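Local coordinates for hypothetical conserved protein (Thermus thermophilus, PDB 3DZM), which is of unknown function but forms a calcium-binding beta-barrel that is a major protein of the outer membrane, at residues T83-V88 with G106-F111; D160-A165 with E201-L206. One frame throughout, in Å; residues are numbered along the deposited sequence.

Interaction 1: T83-V88 with G106-F111; sequences TLSLDV and GVRYNF
V107 O is approached by three groups: L86 N at 3.1 Å, nearly straight at 172°; R108 NE, through a weak bond within its own strand; and S85 CA, through a CA-H...O contact. L86 O in turn accepts from V107 N, and L84 exchanges a similar pair of bonds with Y109, the bond from Y109 N to L84 O being 2.7 Å. With strand directions 172° apart this ladder is antiparallel, and since strands 76-90 and 100-117 follow one another it forms a hairpin.

Side chains divide by face. On one, the hydroxyl T83 OG1 donates to N110 OD1 at 2.8 Å, almost in line with the amide C=O; N110 reaches it because its CG lies anti to the backbone N (chi1 -163°). Further along the same face, R108 NH1 is modelled against D87 OD1 as a salt bridge, too close for its geometry to be trusted. R43 pairs with D87 OD2; D160 meets R108 NH2, again modelled too short to trust in detail. The other face is mainly aliphatic and aromatic: L86 CB meets V107 CG1 at 4.0 Å, and L84 CD1 lies at the F111 ring edge. Polar interior and mainly apolar exterior are characteristic of an outer-membrane beta-barrel wall.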
loop_
_atom_site.group_PDB
_atom_site.type_symbol
_atom_site.label_atom_id
_atom_site.label_comp_id
_atom_site.label_asym_id
_atom_site.label_seq_id
_atom_site.Cartn_x
_atom_site.Cartn_y
_atom_site.Cartn_z
ATOM N N THR A 83 2.706 3.923 -1.045
ATOM C CA THR A 83 1.418 4.570 -0.876
ATOM C C THR A 83 1.591 5.936 -0.253
ATOM O O THR A 83 2.057 6.053 0.890
ATOM C CB THR A 83 0.552 3.777 0.096
ATOM O OG1 THR A 83 0.654 2.375 -0.189
ATOM C CG2 THR A 83 -0.904 4.244 0.028
ATOM N N LEU A 84 1.219 6.967 -1.006
ATOM C CA LEU A 84 1.207 8.334 -0.500
ATOM C C LEU A 84 -0.197 8.608 -0.089
ATOM O O LEU A 84 -1.140 8.322 -0.819
ATOM C CB LEU A 84 1.637 9.319 -1.574
ATOM C CG LEU A 84 3.149 9.479 -1.611
ATOM C CD1 LEU A 84 3.748 8.173 -2.021
ATOM C CD2 LEU A 84 3.550 10.549 -2.569
ATOM N N SER A 85 -0.342 9.146 1.103
ATOM C CA SER A 85 -1.664 9.350 1.652
ATOM C C SER A 85 -1.820 10.718 2.358
ATOM O O SER A 85 -0.882 11.270 2.909
ATOM C CB SER A 85 -2.018 8.182 2.590
ATOM O OG SER A 85 -1.783 8.579 3.922
ATOM N N LEU A 86 -3.026 11.260 2.309
ATOM C CA LEU A 86 -3.395 12.431 3.077
ATOM C C LEU A 86 -4.692 12.139 3.827
ATOM O O LEU A 86 -5.654 11.685 3.222
ATOM C CB LEU A 86 -3.596 13.641 2.167
ATOM C CG LEU A 86 -4.186 14.805 2.960
ATOM C CD1 LEU A 86 -3.090 15.588 3.666
ATOM C CD2 LEU A 86 -4.981 15.701 2.061
ATOM N N ASP A 87 -4.699 12.385 5.141
ATOM C CA ASP A 87 -5.860 12.138 5.988
ATOM C C ASP A 87 -6.261 13.393 6.722
ATOM O O ASP A 87 -5.431 14.042 7.330
ATOM C CB ASP A 87 -5.583 11.116 7.102
ATOM C CG ASP A 87 -5.004 9.831 6.619
ATOM O OD1 ASP A 87 -5.326 9.419 5.501
ATOM O OD2 ASP A 87 -4.237 9.209 7.379
ATOM N N VAL A 88 -7.551 13.698 6.716
ATOM C CA VAL A 88 -8.112 14.663 7.643
ATOM C C VAL A 88 -8.628 13.886 8.839
ATOM O O VAL A 88 -9.388 12.941 8.661
ATOM C CB VAL A 88 -9.247 15.460 6.978
ATOM C CG1 VAL A 88 -10.045 16.336 8.011
ATOM C CG2 VAL A 88 -8.677 16.256 5.790
ATOM N N GLY A 106 -9.540 9.944 3.956
ATOM C CA GLY A 106 -8.552 10.546 3.099
ATOM C C GLY A 106 -8.435 10.010 1.691
ATOM O O GLY A 106 -9.125 9.092 1.267
ATOM N N VAL A 107 -7.494 10.595 0.983
ATOM C CA VAL A 107 -7.168 10.270 -0.388
ATOM C C VAL A 107 -5.791 9.539 -0.411
ATOM O O VAL A 107 -4.948 9.747 0.457
ATOM C CB VAL A 107 -7.184 11.602 -1.187
ATOM C CG1 VAL A 107 -5.954 12.428 -0.846
ATOM C CG2 VAL A 107 -7.298 11.369 -2.656
ATOM N N ARG A 108 -5.581 8.646 -1.367
ATOM C CA ARG A 108 -4.297 7.905 -1.481
ATOM C C ARG A 108 -3.801 7.871 -2.918
ATOM O O ARG A 108 -4.590 7.942 -3.870
ATOM C CB ARG A 108 -4.438 6.428 -1.100
ATOM C CG ARG A 108 -4.769 6.116 0.305
ATOM C CD ARG A 108 -6.137 6.594 0.661
ATOM N NE ARG A 108 -5.969 7.460 1.820
ATOM C CZ ARG A 108 -6.385 7.114 3.013
ATOM N NH1 ARG A 108 -6.208 7.897 4.043
ATOM N NH2 ARG A 108 -7.004 5.963 3.135
ATOM N N TYR A 109 -2.486 7.750 -3.066
ATOM C CA TYR A 109 -1.881 7.466 -4.364
ATOM C C TYR A 109 -0.911 6.318 -4.171
ATOM O O TYR A 109 0.050 6.430 -3.415
ATOM C CB TYR A 109 -1.178 8.702 -4.952
ATOM C CG TYR A 109 -2.018 9.950 -4.907
ATOM C CD1 TYR A 109 -2.744 10.344 -6.016
ATOM C CD2 TYR A 109 -2.117 10.739 -3.726
ATOM C CE1 TYR A 109 -3.538 11.513 -5.981
ATOM C CE2 TYR A 109 -2.912 11.901 -3.678
ATOM C CZ TYR A 109 -3.614 12.275 -4.815
ATOM O OH TYR A 109 -4.406 13.386 -4.833
ATOM N N ASN A 110 -1.179 5.207 -4.840
ATOM C CA ASN A 110 -0.348 4.019 -4.732
ATOM C C ASN A 110 0.496 3.689 -5.947
ATOM O O ASN A 110 0.041 3.747 -7.105
ATOM C CB ASN A 110 -1.230 2.824 -4.450
ATOM C CG ASN A 110 -0.455 1.645 -3.924
ATOM O OD1 ASN A 110 0.002 1.650 -2.795
ATOM N ND2 ASN A 110 -0.335 0.616 -4.727
ATOM N N PHE A 111 1.732 3.303 -5.674
ATOM C CA PHE A 111 2.612 2.760 -6.711
ATOM C C PHE A 111 2.805 1.272 -6.490
ATOM O O PHE A 111 3.537 0.851 -5.614
ATOM C CB PHE A 111 3.919 3.584 -6.796
ATOM C CG PHE A 111 3.654 5.020 -6.994
ATOM C CD1 PHE A 111 3.549 5.546 -8.277
ATOM C CD2 PHE A 111 3.328 5.829 -5.904
ATOM C CE1 PHE A 111 3.222 6.886 -8.459
ATOM C CE2 PHE A 111 2.981 7.164 -6.083
ATOM C CZ PHE A 111 2.928 7.695 -7.354
#

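Interaction 2: D160-A165 with E201-L206; sequences DYYFQA and EWVLKL. With C8E ((hydroxyethyloxy)tri(ethyloxy)octane), chain F; C8E ((hydroxyethyloxy)tri(ethyloxy)octane), chain E.
Y161 sets an edge of its ring against the face of the W202 indole, on the outer surface of the barrel where antiparallel strands 151-172 and 202-213 adjoin. Y161 CD1 stands over the centre of the indole, 3.5 Å from W202 CE2, and the six-membered rings are 4.8 Å apart between centroids with planes at 53°, an edge-to-face pair. The Y161 CB carbon adds a CH-pi contact over the same face. With CG anti to the backbone N (chi1 177°), the Y161 ring also runs alongside E201, where CE1 meets the side-chain CG. Two detergent chains complete this shell: C5 of one C8E (chain F) lies over a face of Y161, while C5 of the other (chain E) covers the indole face opposite Y161. The backbone N of W202 donates to O12 of the chain E detergent at 3.2 Å.

Backbone bonds hold the pair in place: D160 N to V203 O and V203 N to D160 O are both 2.9 Å, and Y162 N donates to a lone pair of E201 O at 2.8 Å.

Facing the interior, V203 CG2 touches the edge of the Y162 ring, whose OH bonds to Y20. The D160 carboxylate, partnered by R108, faces K205 across 5.0 Å from OD2 to NZ. Two waters span this gap: one donates to D160 OD1 and is only weakly bonded to K205 NZ; the other donates to D160 OD2 and accepts from K205 NZ at 3.1 Å.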
loop_
_atom_site.group_PDB
_atom_site.type_symbol
_atom_site.label_atom_id
_atom_site.label_comp_id
_atom_site.label_asym_id
_atom_site.label_seq_id
_atom_site.Cartn_x
_atom_site.Cartn_y
_atom_site.Cartn_z
ATOM N N ASP A 160 -8.979 1.006 2.611
ATOM C CA ASP A 160 -8.801 1.899 1.453
ATOM C C ASP A 160 -9.363 1.175 0.270
ATOM O O ASP A 160 -9.259 -0.056 0.181
ATOM C CB ASP A 160 -7.325 2.187 1.156
ATOM C CG ASP A 160 -6.667 3.070 2.196
ATOM O OD1 ASP A 160 -7.432 3.685 2.940
ATOM O OD2 ASP A 160 -5.395 3.145 2.274
ATOM N N TYR A 161 -9.935 1.930 -0.653
ATOM C CA TYR A 161 -10.332 1.360 -1.925
ATOM C C TYR A 161 -9.553 2.022 -3.065
ATOM O O TYR A 161 -9.451 3.240 -3.111
ATOM C CB TYR A 161 -11.827 1.533 -2.172
ATOM C CG TYR A 161 -12.206 1.006 -3.529
ATOM C CD1 TYR A 161 -12.267 -0.365 -3.761
ATOM C CD2 TYR A 161 -12.447 1.864 -4.597
ATOM C CE1 TYR A 161 -12.582 -0.860 -4.980
ATOM C CE2 TYR A 161 -12.779 1.360 -5.855
ATOM C CZ TYR A 161 -12.846 -0.000 -6.026
ATOM O OH TYR A 161 -13.168 -0.530 -7.249
ATOM N N TYR A 162 -9.035 1.218 -3.995
ATOM C CA TYR A 162 -8.361 1.740 -5.194
ATOM C C TYR A 162 -9.084 1.465 -6.511
ATOM O O TYR A 162 -9.532 0.355 -6.785
ATOM C CB TYR A 162 -6.930 1.212 -5.282
ATOM C CG TYR A 162 -6.020 1.770 -4.211
ATOM C CD1 TYR A 162 -5.374 2.984 -4.397
ATOM C CD2 TYR A 162 -5.827 1.099 -3.002
ATOM C CE1 TYR A 162 -4.545 3.501 -3.431
ATOM C CE2 TYR A 162 -4.988 1.617 -2.023
ATOM C CZ TYR A 162 -4.355 2.818 -2.251
ATOM O OH TYR A 162 -3.524 3.357 -1.317
ATOM N N PHE A 163 -9.199 2.502 -7.322
ATOM C CA PHE A 163 -9.739 2.393 -8.673
ATOM C C PHE A 163 -8.745 1.740 -9.634
ATOM O O PHE A 163 -7.572 2.105 -9.687
ATOM C CB PHE A 163 -10.109 3.789 -9.186
ATOM C CG PHE A 163 -11.132 4.468 -8.362
ATOM C CD1 PHE A 163 -12.492 4.244 -8.591
ATOM C CD2 PHE A 163 -10.759 5.306 -7.327
ATOM C CE1 PHE A 163 -13.465 4.869 -7.814
ATOM C CE2 PHE A 163 -11.743 5.935 -6.516
ATOM C CZ PHE A 163 -13.084 5.718 -6.765
ATOM N N GLN A 164 -9.218 0.780 -10.403
ATOM C CA GLN A 164 -8.391 0.166 -11.424
ATOM C C GLN A 164 -7.844 1.209 -12.392
ATOM O O GLN A 164 -8.539 2.141 -12.808
ATOM C CB GLN A 164 -9.155 -0.918 -12.198
ATOM C CG GLN A 164 -10.399 -0.390 -12.863
ATOM C CD GLN A 164 -11.240 -1.435 -13.607
ATOM O OE1 GLN A 164 -11.336 -2.591 -13.202
ATOM N NE2 GLN A 164 -11.890 -0.996 -14.693
ATOM N N ALA A 165 -6.578 1.014 -12.736
ATOM C CA ALA A 165 -5.838 1.891 -13.597
ATOM C C ALA A 165 -5.165 1.081 -14.702
ATOM O O ALA A 165 -5.357 -0.123 -14.809
ATOM C CB ALA A 165 -4.809 2.563 -12.785
ATOM N N GLU A 201 -6.997 -3.424 -4.553
ATOM C CA GLU A 201 -8.364 -3.009 -4.737
ATOM C C GLU A 201 -8.924 -2.586 -3.350
ATOM O O GLU A 201 -8.985 -1.396 -3.011
ATOM C CB GLU A 201 -9.158 -4.104 -5.404
ATOM C CG GLU A 201 -10.589 -3.713 -5.625
ATOM C CD GLU A 201 -11.348 -4.713 -6.488
ATOM O OE1 GLU A 201 -10.889 -5.890 -6.591
ATOM O OE2 GLU A 201 -12.398 -4.296 -7.064
ATOM N N TRP A 202 -9.291 -3.554 -2.527
ATOM C CA TRP A 202 -9.617 -3.242 -1.144
ATOM C C TRP A 202 -8.414 -3.552 -0.270
ATOM O O TRP A 202 -7.784 -4.599 -0.420
ATOM C CB TRP A 202 -10.814 -4.055 -0.666
ATOM C CG TRP A 202 -12.107 -3.705 -1.308
ATOM C CD1 TRP A 202 -12.692 -4.346 -2.357
ATOM C CD2 TRP A 202 -12.986 -2.638 -0.943
ATOM N NE1 TRP A 202 -13.885 -3.752 -2.674
ATOM C CE2 TRP A 202 -14.101 -2.700 -1.823
ATOM C CE3 TRP A 202 -12.952 -1.645 0.043
ATOM C CZ2 TRP A 202 -15.174 -1.791 -1.756
ATOM C CZ3 TRP A 202 -14.044 -0.746 0.129
ATOM C CH2 TRP A 202 -15.124 -0.829 -0.773
ATOM N N VAL A 203 -8.066 -2.638 0.620
ATOM C CA VAL A 203 -6.906 -2.872 1.456
ATOM C C VAL A 203 -7.268 -2.620 2.909
ATOM O O VAL A 203 -7.686 -1.521 3.256
ATOM C CB VAL A 203 -5.677 -1.980 1.028
ATOM C CG1 VAL A 203 -4.392 -2.386 1.797
ATOM C CG2 VAL A 203 -5.443 -2.056 -0.464
ATOM N N LEU A 204 -7.117 -3.648 3.742
ATOM C CA LEU A 204 -7.122 -3.481 5.201
ATOM C C LEU A 204 -5.799 -2.922 5.741
ATOM O O LEU A 204 -4.734 -3.438 5.451
ATOM C CB LEU A 204 -7.371 -4.821 5.860
ATOM C CG LEU A 204 -7.681 -4.785 7.346
ATOM C CD1 LEU A 204 -8.978 -4.058 7.604
ATOM C CD2 LEU A 204 -7.758 -6.194 7.875
ATOM N N LYS A 205 -5.868 -1.870 6.531
ATOM C CA LYS A 205 -4.666 -1.286 7.105
ATOM C C LYS A 205 -4.746 -1.436 8.606
ATOM O O LYS A 205 -5.721 -0.990 9.233
ATOM C CB LYS A 205 -4.527 0.205 6.751
ATOM C CG LYS A 205 -3.560 0.978 7.654
ATOM C CD LYS A 205 -4.069 2.389 7.944
ATOM C CE LYS A 205 -4.426 3.150 6.682
ATOM N NZ LYS A 205 -4.342 4.637 6.901
ATOM N N LEU A 206 -3.711 -2.049 9.170
ATOM C CA LEU A 206 -3.602 -2.302 10.605
ATOM C C LEU A 206 -2.152 -2.055 11.099
ATOM O O LEU A 206 -1.258 -2.863 10.846
ATOM C CB LEU A 206 -4.041 -3.732 10.832
ATOM C CG LEU A 206 -4.175 -4.351 12.221
ATOM C CD1 LEU A 206 -4.738 -3.382 13.239
ATOM C CD2 LEU A 206 -5.058 -5.567 12.080
HETATM C C1 C8E F . -14.255 4.056 0.013
HETATM C C2 C8E F . -15.530 4.121 -0.859
HETATM C C3 C8E F . -15.364 4.040 -2.394
HETATM C C4 C8E F . -16.489 3.242 -3.079
HETATM C C5 C8E F . -16.050 2.049 -3.961
HETATM C C6 C8E F . -17.030 1.636 -5.082
HETATM C C7 C8E F . -16.356 0.961 -6.289
HETATM C C8 C8E F . -17.032 1.219 -7.651
HETATM O O9 C8E F . -16.113 1.436 -8.723
HETATM C C10 C8E F . -15.215 0.354 -8.963
HETATM C C11 C8E F . -14.109 0.638 -10.009
HETATM O O12 C8E F . -12.889 -0.079 -9.762
HETATM C C13 C8E F . -12.628 -1.194 -10.612
HETATM C C14 C8E F . -12.058 -2.419 -9.871
HETATM O O15 C8E F . -10.720 -2.701 -10.275
HETATM C C16 C8E F . -10.344 -4.070 -10.417
HETATM C C17 C8E F . -9.652 -4.644 -9.170
HETATM O O18 C8E F . -9.036 -5.913 -9.363
HETATM C C19 C8E F . -7.641 -5.881 -9.070
HETATM C C20 C8E F . -6.912 -7.228 -9.209
HETATM O O21 C8E F . -5.932 -7.172 -10.241
HETATM C C1 C8E E . -12.634 -6.305 5.065
HETATM C C2 C8E E . -12.713 -5.519 3.749
HETATM C C3 C8E E . -12.520 -6.386 2.497
HETATM C C4 C8E E . -13.802 -6.486 1.654
HETATM C C5 C8E E . -13.568 -6.818 0.175
HETATM C C6 C8E E . -13.851 -8.270 -0.243
HETATM C C7 C8E E . -12.582 -9.034 -0.640
HETATM C C8 C8E E . -11.380 -8.087 -0.743
HETATM O O9 C8E E . -10.395 -8.464 -1.698
HETATM C C10 C8E E . -10.356 -7.566 -2.800
HETATM C C11 C8E E . -9.002 -7.554 -3.509
HETATM O O12 C8E E . -8.186 -6.506 -3.020
HETATM C C13 C8E E . -6.808 -6.713 -3.289
HETATM C C14 C8E E . -5.899 -6.063 -2.242
HETATM O O15 C8E E . -5.020 -7.035 -1.702
HETATM C C16 C8E E . -4.313 -6.579 -0.567
HETATM C C17 C8E E . -3.221 -5.594 -0.989
HETATM O O18 C8E E . -1.986 -6.250 -1.224
HETATM C C19 C8E E . -1.920 -6.844 -2.498
HETATM C C20 C8E E . -2.133 -5.740 -3.527
HETATM O O21 C8E E . -0.912 -5.129 -3.843
HETATM O O HOH W 1 -7.397 4.412 5.565
HETATM O O HOH W 2 -3.728 4.819 3.875
#

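Overall arrangement
From the N terminus the chain reaches strand 76-90, turns back into strand 100-117, and interaction 1 closes this hairpin with 17 residues between its segments. Strand 127-148 then leads to strand 151-172. Interaction 2 closes the second, longer excursion, whose 35 residues include strand 178-183 and helix 190-196 before the final strand 202-213. The contacts are in series, neither nesting nor crossing, and the centres of interaction 1 and interaction 2 lie about 11 Å apart. Both belong to one curled sheet, in which strand 127-148 separates the two pairs. Inside the barrel they nevertheless touch: R108 of interaction 1 is paired in charge with D160 of interaction 2, and Y162 packs on T83, R108 and N110.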